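Side-chain contacts in branched-chain alpha-ketoacid decarboxylase (PDB 2VBF), which probably decarboxylates branched-chain and aromatic alpha-keto acids to aldehydes, using thiamine diphosphate and magnesium as cofactors: residues D29-R34 / I185-D190; D33-L38 / P115-V120; E42-P47 / S437-K442; Q53-I58 / A90-F95. All blocks are in the same frame, centred on the assembly; numbering follows the deposited sequence.

Contacts 1, 2 and 4 are buried apolar contacts on one face of the six-stranded parallel sheet of the N-terminal thiamine-diphosphate-binding domain. Contacts 1 and 2 share helix 27-37 and reach neighbouring strands, 183-188 and 116-122, so that L31 also touches I119. Contact 4 sets helix 52-60 against strand 89-94, the next strand along, and its F54 packs on L187 of contact 1. Contact 3 differs in place and chemistry: only partly buried, it joins strand 42-45 of the same sheet to a helix of the C-terminal domain, and a carboxylate accompanies its apolar packing. None of the four has a direct hydrogen bond between its segments; only contact 3 adds a bridging water.

Contact 1: residues D29-R34 / I185-D190; sequences DYLLDR and INLPVD
L31 of the helix faces I185 and L187 of the strand, and this one leucine carries the helix side of the contact. The interaction is purely apolar. The CD1 methyl of L31 lies 3.8 Å from CD1 of I185, and the two side chains run by one another head to tail instead of meeting end on. CG of L31 stands anti to the backbone N (chi1 -179°), which carries both methyls out from the helix toward the sheet. I185 answers with an extended CG1-CD1 branch (chi2 171°) that brings its terminal methyl to the leucine. The second branch of L31 is looser against the strand, its CD2 being 4.4 Å from CD2 of L187. I185 and L187 are two residues apart in the strand and both point at the helix, so the leucine spans them.

No hydrogen bond joins the two segments, and the polar groups of the helix are engaged elsewhere. D170 receives both the hydroxyl of Y30 and, in a salt bridge, NE of R34, while D33 pairs with R61 and K198. Within the helix the backbone is regular, D33 N donating to D29 O at 2.8 Å.

Around this apolar patch, helix 27-37 lies on strand 183-188 with helices 165-179 and 52-60 as neighbours: L31 also touches I169 of the former, and L187 touches F54 of the latter. In the sheet, I185 and L187 bond through their backbones to V120 of strand 116-122, and N186 bonds to strand 156-159.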
# COMPACT_ATOMS: atom_id res chain seq x y z
N ASP A 29 -28.27 4.91 2.29
CA ASP A 29 -28.90 4.81 3.60
C ASP A 29 -29.07 3.35 4.05
O ASP A 29 -28.82 3.03 5.21
CB ASP A 29 -30.28 5.49 3.59
CG ASP A 29 -30.21 6.95 3.21
OD1 ASP A 29 -29.39 7.69 3.79
OD2 ASP A 29 -30.97 7.37 2.31
N TYR A 30 -29.47 2.49 3.12
CA TYR A 30 -29.65 1.06 3.40
C TYR A 30 -28.34 0.43 3.90
O TYR A 30 -28.31 -0.25 4.95
CB TYR A 30 -30.15 0.34 2.16
CG TYR A 30 -30.65 -1.07 2.41
CD1 TYR A 30 -32.01 -1.31 2.57
CD2 TYR A 30 -29.79 -2.15 2.47
CE1 TYR A 30 -32.48 -2.58 2.80
CE2 TYR A 30 -30.25 -3.43 2.70
CZ TYR A 30 -31.61 -3.64 2.87
OH TYR A 30 -32.10 -4.91 3.10
N LEU A 31 -27.27 0.68 3.15
CA LEU A 31 -25.94 0.19 3.51
C LEU A 31 -25.50 0.69 4.88
O LEU A 31 -25.07 -0.09 5.72
CB LEU A 31 -24.93 0.58 2.43
CG LEU A 31 -23.47 0.16 2.61
CD1 LEU A 31 -23.37 -1.32 2.97
CD2 LEU A 31 -22.69 0.45 1.32
N LEU A 32 -25.67 2.00 5.12
CA LEU A 32 -25.25 2.58 6.38
C LEU A 32 -26.11 2.06 7.55
O LEU A 32 -25.60 1.83 8.64
CB LEU A 32 -25.24 4.12 6.29
CG LEU A 32 -24.18 4.71 5.34
CD1 LEU A 32 -24.38 6.20 5.15
CD2 LEU A 32 -22.78 4.43 5.87
N ASP A 33 -27.40 1.83 7.30
CA ASP A 33 -28.27 1.23 8.31
C ASP A 33 -27.77 -0.17 8.70
O ASP A 33 -27.68 -0.50 9.88
CB ASP A 33 -29.72 1.15 7.84
CG ASP A 33 -30.50 2.45 8.09
OD1 ASP A 33 -29.98 3.37 8.75
OD2 ASP A 33 -31.65 2.54 7.63
N ARG A 34 -27.42 -0.98 7.69
CA ARG A 34 -26.91 -2.33 7.94
C ARG A 34 -25.58 -2.30 8.68
O ARG A 34 -25.36 -3.11 9.57
CB ARG A 34 -26.76 -3.12 6.64
CG ARG A 34 -28.08 -3.52 5.97
CD ARG A 34 -29.03 -4.24 6.93
NE ARG A 34 -29.98 -5.10 6.23
CZ ARG A 34 -30.95 -5.81 6.83
NH1 ARG A 34 -31.13 -5.73 8.14
NH2 ARG A 34 -31.76 -6.58 6.12
N ILE A 185 -17.75 -4.60 -1.26
CA ILE A 185 -18.92 -3.99 -1.88
C ILE A 185 -18.45 -2.89 -2.81
O ILE A 185 -17.87 -1.91 -2.35
CB ILE A 185 -19.89 -3.41 -0.82
CG1 ILE A 185 -20.39 -4.52 0.12
CG2 ILE A 185 -21.05 -2.67 -1.49
CD1 ILE A 185 -21.19 -4.02 1.32
N ASN A 186 -18.66 -3.09 -4.11
CA ASN A 186 -18.36 -2.07 -5.12
C ASN A 186 -19.66 -1.29 -5.33
O ASN A 186 -20.68 -1.86 -5.70
CB ASN A 186 -17.80 -2.72 -6.39
CG ASN A 186 -17.64 -1.75 -7.56
OD1 ASN A 186 -16.61 -1.75 -8.26
ND2 ASN A 186 -18.66 -0.97 -7.81
N LEU A 187 -19.59 0.02 -5.06
CA LEU A 187 -20.76 0.91 -5.06
C LEU A 187 -20.62 2.02 -6.11
O LEU A 187 -19.94 3.02 -5.87
CB LEU A 187 -20.88 1.54 -3.68
CG LEU A 187 -22.02 2.53 -3.40
CD1 LEU A 187 -23.35 1.81 -3.47
CD2 LEU A 187 -21.85 3.15 -2.03
N PRO A 188 -21.24 1.84 -7.28
CA PRO A 188 -21.21 2.93 -8.27
C PRO A 188 -21.87 4.21 -7.74
O PRO A 188 -22.80 4.14 -6.95
CB PRO A 188 -21.99 2.34 -9.45
CG PRO A 188 -21.83 0.82 -9.27
CD PRO A 188 -21.94 0.65 -7.79
N VAL A 189 -21.37 5.37 -8.16
CA VAL A 189 -21.94 6.66 -7.70
C VAL A 189 -23.47 6.76 -7.80
O VAL A 189 -24.14 7.05 -6.80
CB VAL A 189 -21.34 7.83 -8.46
CG1 VAL A 189 -21.99 9.14 -8.00
CG2 VAL A 189 -19.83 7.85 -8.23
N ASP A 190 -24.02 6.54 -8.98
CA ASP A 190 -25.47 6.61 -9.20
C ASP A 190 -26.26 5.59 -8.36
O ASP A 190 -27.43 5.79 -8.05
CB ASP A 190 -25.82 6.47 -10.70
CG ASP A 190 -25.37 5.15 -11.28
OD1 ASP A 190 -26.20 4.47 -11.94
OD2 ASP A 190 -24.19 4.78 -11.07

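Contact 2: residues D33-L38 / P115-V120; sequences DRLHEL and PVVEIV
L35 and I119 meet at their tips, CD1 of the leucine 3.9 Å from CD1 of the isoleucine. This is the tight part of the contact. CG of L35 is anti to its carbonyl carbon (chi1 -62°), and the extended side chain splits at its end into two methyls with separate targets: CD1 takes I119, while CD2 lies 4.2 Å from CG2 of V117. V117 and I119, both pointing at the helix, therefore receive one branch each of the same buried leucine.

Packing thins toward the end of the helix, where L38 is partly exposed and its CD1 comes no nearer than 4.7 Å to CG2 of V117. Farther round, H36 is exposed to solvent, and E37, also partly exposed, makes a salt bridge with R34 one turn earlier. R34 NH1 donates a hydrogen bond to the syn lone pair of E37 OE2 at 2.8 Å, although the bond is bent (141°) and the oxygen sits 22° out of the guanidinium plane. With NE paired to D170, the buried guanidinium is gripped from more than one direction and is probably fixed in its rotation.

Helix 27-37 thus rests on strand 116-122, whose neighbours in the sheet are strands 89-94 and 183-188. Helix 165-179 adjoins the same face, touching V117 and L38, whereas V116 and E118 turn to helix 97-111.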
# COMPACT_ATOMS: atom_id res chain seq x y z
N ASP A 33 -27.40 1.83 7.30
CA ASP A 33 -28.27 1.23 8.31
C ASP A 33 -27.77 -0.17 8.70
O ASP A 33 -27.68 -0.50 9.88
CB ASP A 33 -29.72 1.15 7.84
CG ASP A 33 -30.50 2.45 8.09
OD1 ASP A 33 -29.98 3.37 8.75
OD2 ASP A 33 -31.65 2.54 7.63
N ARG A 34 -27.42 -0.98 7.69
CA ARG A 34 -26.91 -2.33 7.94
C ARG A 34 -25.58 -2.30 8.68
O ARG A 34 -25.36 -3.11 9.57
CB ARG A 34 -26.76 -3.12 6.64
CG ARG A 34 -28.08 -3.52 5.97
CD ARG A 34 -29.03 -4.24 6.93
NE ARG A 34 -29.98 -5.10 6.23
CZ ARG A 34 -30.95 -5.81 6.83
NH1 ARG A 34 -31.13 -5.73 8.14
NH2 ARG A 34 -31.76 -6.58 6.12
N LEU A 35 -24.69 -1.38 8.31
CA LEU A 35 -23.42 -1.22 9.04
C LEU A 35 -23.67 -0.85 10.50
O LEU A 35 -23.03 -1.39 11.40
CB LEU A 35 -22.50 -0.20 8.35
CG LEU A 35 -22.06 -0.55 6.93
CD1 LEU A 35 -21.14 0.57 6.42
CD2 LEU A 35 -21.37 -1.93 6.83
N HIS A 36 -24.60 0.07 10.74
CA HIS A 36 -25.01 0.39 12.11
C HIS A 36 -25.48 -0.84 12.88
O HIS A 36 -25.12 -1.03 14.04
CB HIS A 36 -26.11 1.45 12.12
CG HIS A 36 -26.71 1.67 13.47
ND1 HIS A 36 -26.06 2.38 14.46
CD2 HIS A 36 -27.89 1.28 14.00
CE1 HIS A 36 -26.82 2.41 15.54
NE2 HIS A 36 -27.94 1.74 15.29
N GLU A 37 -26.29 -1.69 12.24
CA GLU A 37 -26.77 -2.92 12.87
C GLU A 37 -25.63 -3.83 13.30
O GLU A 37 -25.75 -4.55 14.30
CB GLU A 37 -27.64 -3.73 11.91
CG GLU A 37 -28.99 -3.18 11.57
CD GLU A 37 -29.75 -4.13 10.66
OE1 GLU A 37 -29.50 -5.36 10.71
OE2 GLU A 37 -30.60 -3.66 9.89
N LEU A 38 -24.55 -3.82 12.53
CA LEU A 38 -23.35 -4.60 12.85
C LEU A 38 -22.52 -4.01 14.00
O LEU A 38 -21.53 -4.63 14.41
CB LEU A 38 -22.46 -4.75 11.60
CG LEU A 38 -23.04 -5.52 10.41
CD1 LEU A 38 -22.09 -5.46 9.20
CD2 LEU A 38 -23.33 -6.97 10.79
N PRO A 115 -13.73 -9.44 10.61
CA PRO A 115 -14.94 -9.03 9.91
C PRO A 115 -14.90 -7.58 9.46
O PRO A 115 -15.52 -6.70 10.07
CB PRO A 115 -16.05 -9.33 10.92
CG PRO A 115 -15.40 -9.18 12.22
CD PRO A 115 -13.97 -9.63 12.05
N VAL A 116 -14.17 -7.35 8.36
CA VAL A 116 -14.02 -6.01 7.78
C VAL A 116 -14.76 -5.93 6.45
O VAL A 116 -14.57 -6.77 5.56
CB VAL A 116 -12.53 -5.67 7.56
CG1 VAL A 116 -12.37 -4.30 6.90
CG2 VAL A 116 -11.75 -5.74 8.88
N VAL A 117 -15.60 -4.91 6.31
CA VAL A 117 -16.24 -4.57 5.03
C VAL A 117 -15.43 -3.47 4.32
O VAL A 117 -15.25 -2.38 4.87
CB VAL A 117 -17.67 -4.02 5.25
CG1 VAL A 117 -18.37 -3.82 3.92
CG2 VAL A 117 -18.46 -4.96 6.19
N GLU A 118 -14.96 -3.75 3.11
CA GLU A 118 -14.44 -2.69 2.26
C GLU A 118 -15.51 -2.27 1.27
O GLU A 118 -16.05 -3.10 0.56
CB GLU A 118 -13.18 -3.08 1.53
CG GLU A 118 -12.64 -1.92 0.68
CD GLU A 118 -11.26 -2.17 0.10
OE1 GLU A 118 -10.71 -3.28 0.30
OE2 GLU A 118 -10.76 -1.23 -0.55
N ILE A 119 -15.80 -0.97 1.23
CA ILE A 119 -16.72 -0.39 0.27
C ILE A 119 -15.86 0.38 -0.72
O ILE A 119 -15.06 1.22 -0.32
CB ILE A 119 -17.71 0.59 0.94
CG1 ILE A 119 -18.52 -0.11 2.03
CG2 ILE A 119 -18.61 1.25 -0.12
CD1 ILE A 119 -19.22 0.84 2.99
N VAL A 120 -16.01 0.08 -2.01
CA VAL A 120 -15.23 0.72 -3.05
C VAL A 120 -16.16 1.55 -3.94
O VAL A 120 -17.06 1.00 -4.57
CB VAL A 120 -14.51 -0.32 -3.92
CG1 VAL A 120 -13.60 0.37 -4.94
CG2 VAL A 120 -13.74 -1.30 -3.05

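Contact 3: residues E42-P47 / S437-K442; sequences EIFGVP and SQIADK. With TPP (thiamine diphosphate), chain D.
E42 and F44 of strand 42-45 meet I439 near the end of helix 430-440, where the CA atoms of E42 and A440 approach to 8.2 Å. The two strand residues, both pointing at the helix, divide the isoleucine between them. CG2 of I439 lies 3.7 Å from E42 CD, against the carboxylate end of a side chain bent at chi2 (87°). CD1 of I439 meets the F44 ring at its edge, in the ring plane, 3.8 Å from CE1. A water joins the same partners through polar atoms, hydrogen-bonded to E42 OE1 at 2.8 Å and to the backbone O of I439 at 3.0 Å; OE1 is also bonded to the hydroxyl of Y82. An alanine in place of E42 would be likely to leave the CG2 methyl of I439 without its cover and the water and the Y82 hydroxyl without their carboxylate partner.

The contact fastens the N-terminal domain to the C-terminal domain of the same chain. Beyond the strand, V46 and P47 line the cofactor pocket, with P47 O 3.3 Å from C6' of the thiamine diphosphate pyrimidine. That cofactor is hydrogen-bonded to the second subunit, the shared active site characteristic of thiamine-diphosphate enzymes.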
# COMPACT_ATOMS: atom_id res chain seq x y z
N GLU A 42 -17.93 4.02 13.26
CA GLU A 42 -16.89 4.81 12.62
C GLU A 42 -16.53 4.13 11.32
O GLU A 42 -16.44 2.90 11.30
CB GLU A 42 -15.63 4.88 13.51
CG GLU A 42 -15.68 5.90 14.66
CD GLU A 42 -16.30 5.39 15.95
OE1 GLU A 42 -16.48 4.16 16.14
OE2 GLU A 42 -16.60 6.23 16.81
N ILE A 43 -16.31 4.91 10.25
CA ILE A 43 -15.87 4.37 8.96
C ILE A 43 -14.56 5.05 8.58
O ILE A 43 -14.45 6.28 8.63
CB ILE A 43 -16.91 4.58 7.84
CG1 ILE A 43 -18.20 3.84 8.21
CG2 ILE A 43 -16.39 4.12 6.47
CD1 ILE A 43 -19.31 3.89 7.17
N PHE A 44 -13.59 4.23 8.22
CA PHE A 44 -12.27 4.73 7.82
C PHE A 44 -12.15 4.84 6.30
O PHE A 44 -13.05 4.47 5.56
CB PHE A 44 -11.19 3.84 8.41
CG PHE A 44 -11.29 3.72 9.91
CD1 PHE A 44 -10.85 4.75 10.73
CD2 PHE A 44 -11.89 2.62 10.49
CE1 PHE A 44 -10.97 4.66 12.12
CE2 PHE A 44 -12.01 2.51 11.88
CZ PHE A 44 -11.55 3.54 12.69
N GLY A 45 -11.04 5.42 5.85
CA GLY A 45 -10.71 5.43 4.44
C GLY A 45 -10.21 6.74 3.88
O GLY A 45 -9.78 7.63 4.61
N VAL A 46 -10.32 6.87 2.57
CA VAL A 46 -9.80 8.03 1.85
C VAL A 46 -10.77 8.42 0.75
O VAL A 46 -11.24 7.54 -0.01
CB VAL A 46 -8.40 7.75 1.22
CG1 VAL A 46 -7.87 8.98 0.42
CG2 VAL A 46 -7.38 7.34 2.30
N PRO A 47 -11.10 9.72 0.66
CA PRO A 47 -12.01 10.15 -0.39
C PRO A 47 -11.47 10.05 -1.82
O PRO A 47 -10.26 10.06 -2.03
CB PRO A 47 -12.27 11.64 -0.07
CG PRO A 47 -11.80 11.85 1.28
CD PRO A 47 -10.68 10.87 1.49
N SER A 437 -8.36 0.19 17.01
CA SER A 437 -8.80 -0.52 18.19
C SER A 437 -9.08 0.47 19.34
O SER A 437 -10.07 0.33 20.06
CB SER A 437 -7.76 -1.55 18.61
OG SER A 437 -8.19 -2.30 19.73
N GLN A 438 -8.22 1.47 19.51
CA GLN A 438 -8.42 2.50 20.53
C GLN A 438 -9.71 3.30 20.34
O GLN A 438 -10.37 3.64 21.32
CB GLN A 438 -7.22 3.45 20.59
CG GLN A 438 -7.30 4.54 21.66
CD GLN A 438 -7.35 3.98 23.08
OE1 GLN A 438 -6.32 3.87 23.74
NE2 GLN A 438 -8.55 3.63 23.54
N ILE A 439 -10.04 3.60 19.08
CA ILE A 439 -11.30 4.26 18.71
C ILE A 439 -12.48 3.34 19.04
O ILE A 439 -13.51 3.79 19.56
CB ILE A 439 -11.30 4.65 17.21
CG1 ILE A 439 -10.32 5.81 16.97
CG2 ILE A 439 -12.71 5.03 16.74
CD1 ILE A 439 -9.94 6.05 15.50
N ALA A 440 -12.30 2.04 18.75
CA ALA A 440 -13.35 1.03 18.99
C ALA A 440 -13.75 0.92 20.47
O ALA A 440 -14.93 0.75 20.78
CB ALA A 440 -12.88 -0.34 18.45
N ASP A 441 -12.76 0.95 21.37
CA ASP A 441 -13.01 0.91 22.81
C ASP A 441 -12.18 1.98 23.51
O ASP A 441 -11.05 1.74 23.95
CB ASP A 441 -12.68 -0.47 23.40
CG ASP A 441 -13.12 -0.61 24.88
OD1 ASP A 441 -13.61 0.37 25.46
OD2 ASP A 441 -12.98 -1.72 25.45
N LYS A 442 -12.79 3.16 23.65
CA LYS A 442 -12.09 4.29 24.26
C LYS A 442 -11.89 4.12 25.77
O LYS A 442 -11.14 4.88 26.37
CB LYS A 442 -12.81 5.61 23.95
CG LYS A 442 -14.11 5.81 24.68
N1' TPP D . -6.50 7.99 -3.24
C2' TPP D . -5.53 7.69 -4.18
CM2 TPP D . -4.50 6.65 -3.87
N3' TPP D . -5.55 8.34 -5.38
C4' TPP D . -6.50 9.31 -5.66
N4' TPP D . -6.46 9.87 -6.86
C5' TPP D . -7.47 9.64 -4.70
C6' TPP D . -7.45 8.97 -3.49
C7' TPP D . -8.52 10.72 -4.99
N3 TPP D . -7.94 12.07 -5.07
C2 TPP D . -7.57 12.73 -6.23
S1 TPP D . -6.95 14.22 -6.05
C5 TPP D . -7.15 14.08 -4.45
C4 TPP D . -7.71 12.88 -4.01
CM4 TPP D . -8.00 12.52 -2.57
C6 TPP D . -6.74 15.27 -3.62
C7 TPP D . -5.26 15.60 -3.68
O7 TPP D . -5.09 16.67 -2.77
PA TPP D . -3.77 17.60 -2.75
O1A TPP D . -2.58 16.65 -2.90
O2A TPP D . -3.77 18.34 -1.44
O3A TPP D . -3.87 18.50 -4.07
PB TPP D . -4.51 19.98 -4.22
O1B TPP D . -5.60 19.85 -5.24
O2B TPP D . -3.40 20.88 -4.69
O3B TPP D . -5.00 20.42 -2.86
O HOH W 1 -16.30 3.25 18.73

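Contact 4: residues Q53-I58 / A90-F95; sequences QFLDQI and AFLTTF
L92 sits at the centre of an apolar cluster, its two methyls taking three helix residues between them. CD2 lies 3.7 Å from CG of L55 and 4.0 Å from CD1 of I58, while CD1 of L92 approaches F54 at CD2, 3.9 Å away. A chi1 of 176°, CG opposite the backbone N, directs the fork of L92 at the helix. L55 leaves its backbone pointing neither at the strand nor away from it, yet its branching carbon still makes the shortest of these contacts; its chi1 of -106° lies well off a staggered value.

The aromatic part is an edge contact: CD1 of L92 meets the F54 ring near its plane, not over a face. One face of that ring carries I58 CG1 from the next turn, 4.2 Å above the plane and offset toward the rim. A smaller alanine in place of L92 would probably leave a gap between F54, L55 and I58, and the F54 edge without its methyl partner.

No polar bond crosses between the segments. The helix and strand run nearly antiparallel, at 154°, as in alpha/beta layers. T93, facing the other way, bonds to E118, and D56 on the outer side of the helix bonds to H489, Q493 and Y495 of the second subunit. Between these two segments the attachment is thus apolar packing, while the polar side of the helix, at D56, is turned to the subunit interface.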
# COMPACT_ATOMS: atom_id res chain seq x y z
N GLN A 53 -20.24 11.44 -3.01
CA GLN A 53 -21.68 11.52 -2.76
C GLN A 53 -22.07 10.58 -1.60
O GLN A 53 -22.84 10.95 -0.72
CB GLN A 53 -22.46 11.20 -4.04
CG GLN A 53 -22.44 12.29 -5.14
CD GLN A 53 -21.10 12.39 -5.87
OE1 GLN A 53 -20.05 12.44 -5.25
NE2 GLN A 53 -21.15 12.43 -7.20
N PHE A 54 -21.53 9.36 -1.61
CA PHE A 54 -21.76 8.43 -0.52
C PHE A 54 -21.14 8.97 0.77
O PHE A 54 -21.72 8.85 1.84
CB PHE A 54 -21.21 7.04 -0.86
CG PHE A 54 -21.36 6.02 0.24
CD1 PHE A 54 -22.62 5.69 0.74
CD2 PHE A 54 -20.25 5.39 0.79
CE1 PHE A 54 -22.76 4.77 1.76
CE2 PHE A 54 -20.39 4.47 1.80
CZ PHE A 54 -21.64 4.15 2.29
N LEU A 55 -19.95 9.58 0.67
CA LEU A 55 -19.32 10.23 1.83
C LEU A 55 -20.25 11.26 2.49
O LEU A 55 -20.35 11.30 3.72
CB LEU A 55 -17.98 10.88 1.47
CG LEU A 55 -16.74 10.15 1.98
CD1 LEU A 55 -15.48 10.78 1.40
CD2 LEU A 55 -16.71 10.13 3.49
N ASP A 56 -20.94 12.05 1.68
CA ASP A 56 -21.90 13.03 2.21
C ASP A 56 -22.89 12.33 3.13
O ASP A 56 -23.25 12.86 4.17
CB ASP A 56 -22.67 13.72 1.09
CG ASP A 56 -21.82 14.67 0.27
OD1 ASP A 56 -20.79 15.17 0.76
OD2 ASP A 56 -22.20 14.91 -0.89
N GLN A 57 -23.32 11.13 2.73
CA GLN A 57 -24.30 10.37 3.52
C GLN A 57 -23.73 9.91 4.84
O GLN A 57 -24.44 9.89 5.85
CB GLN A 57 -24.83 9.18 2.70
CG GLN A 57 -25.51 9.61 1.41
CD GLN A 57 -26.03 8.45 0.59
OE1 GLN A 57 -25.25 7.65 0.07
NE2 GLN A 57 -27.34 8.39 0.42
N ILE A 58 -22.45 9.53 4.83
CA ILE A 58 -21.76 9.16 6.06
C ILE A 58 -21.65 10.36 7.00
O ILE A 58 -21.90 10.22 8.19
CB ILE A 58 -20.32 8.63 5.81
CG1 ILE A 58 -20.36 7.37 4.94
CG2 ILE A 58 -19.63 8.36 7.15
CD1 ILE A 58 -18.99 6.82 4.52
N ALA A 90 -15.70 -1.20 8.97
CA ALA A 90 -15.82 -0.79 7.58
C ALA A 90 -14.84 0.32 7.20
O ALA A 90 -14.52 1.21 8.00
CB ALA A 90 -17.27 -0.35 7.26
N PHE A 91 -14.34 0.23 5.97
CA PHE A 91 -13.60 1.35 5.39
C PHE A 91 -14.00 1.55 3.93
O PHE A 91 -14.53 0.65 3.29
CB PHE A 91 -12.09 1.23 5.60
CG PHE A 91 -11.41 0.18 4.76
CD1 PHE A 91 -10.68 0.53 3.63
CD2 PHE A 91 -11.44 -1.16 5.15
CE1 PHE A 91 -10.05 -0.43 2.86
CE2 PHE A 91 -10.79 -2.13 4.39
CZ PHE A 91 -10.10 -1.76 3.25
N LEU A 92 -13.78 2.77 3.45
CA LEU A 92 -14.22 3.24 2.15
C LEU A 92 -13.02 3.66 1.32
O LEU A 92 -12.20 4.47 1.77
CB LEU A 92 -15.15 4.44 2.34
CG LEU A 92 -15.67 5.17 1.10
CD1 LEU A 92 -16.52 4.27 0.21
CD2 LEU A 92 -16.42 6.46 1.49
N THR A 93 -12.95 3.17 0.08
CA THR A 93 -11.88 3.57 -0.83
C THR A 93 -12.48 3.96 -2.17
O THR A 93 -13.68 3.81 -2.39
CB THR A 93 -10.86 2.44 -1.04
OG1 THR A 93 -11.52 1.30 -1.61
CG2 THR A 93 -10.21 2.05 0.28
N THR A 94 -11.63 4.45 -3.06
CA THR A 94 -12.03 4.74 -4.43
C THR A 94 -11.50 3.65 -5.37
O THR A 94 -10.48 3.01 -5.12
CB THR A 94 -11.55 6.15 -4.81
OG1 THR A 94 -12.30 6.62 -5.94
CG2 THR A 94 -10.06 6.15 -5.07
N PHE A 95 -12.27 3.41 -6.43
CA PHE A 95 -11.98 2.44 -7.47
C PHE A 95 -10.51 2.40 -7.92
O PHE A 95 -9.89 3.46 -8.13
CB PHE A 95 -12.84 2.78 -8.68
CG PHE A 95 -12.87 1.72 -9.73
CD1 PHE A 95 -13.62 0.58 -9.55
CD2 PHE A 95 -12.17 1.87 -10.91
CE1 PHE A 95 -13.66 -0.40 -10.50
CE2 PHE A 95 -12.20 0.87 -11.88
CZ PHE A 95 -12.95 -0.26 -11.67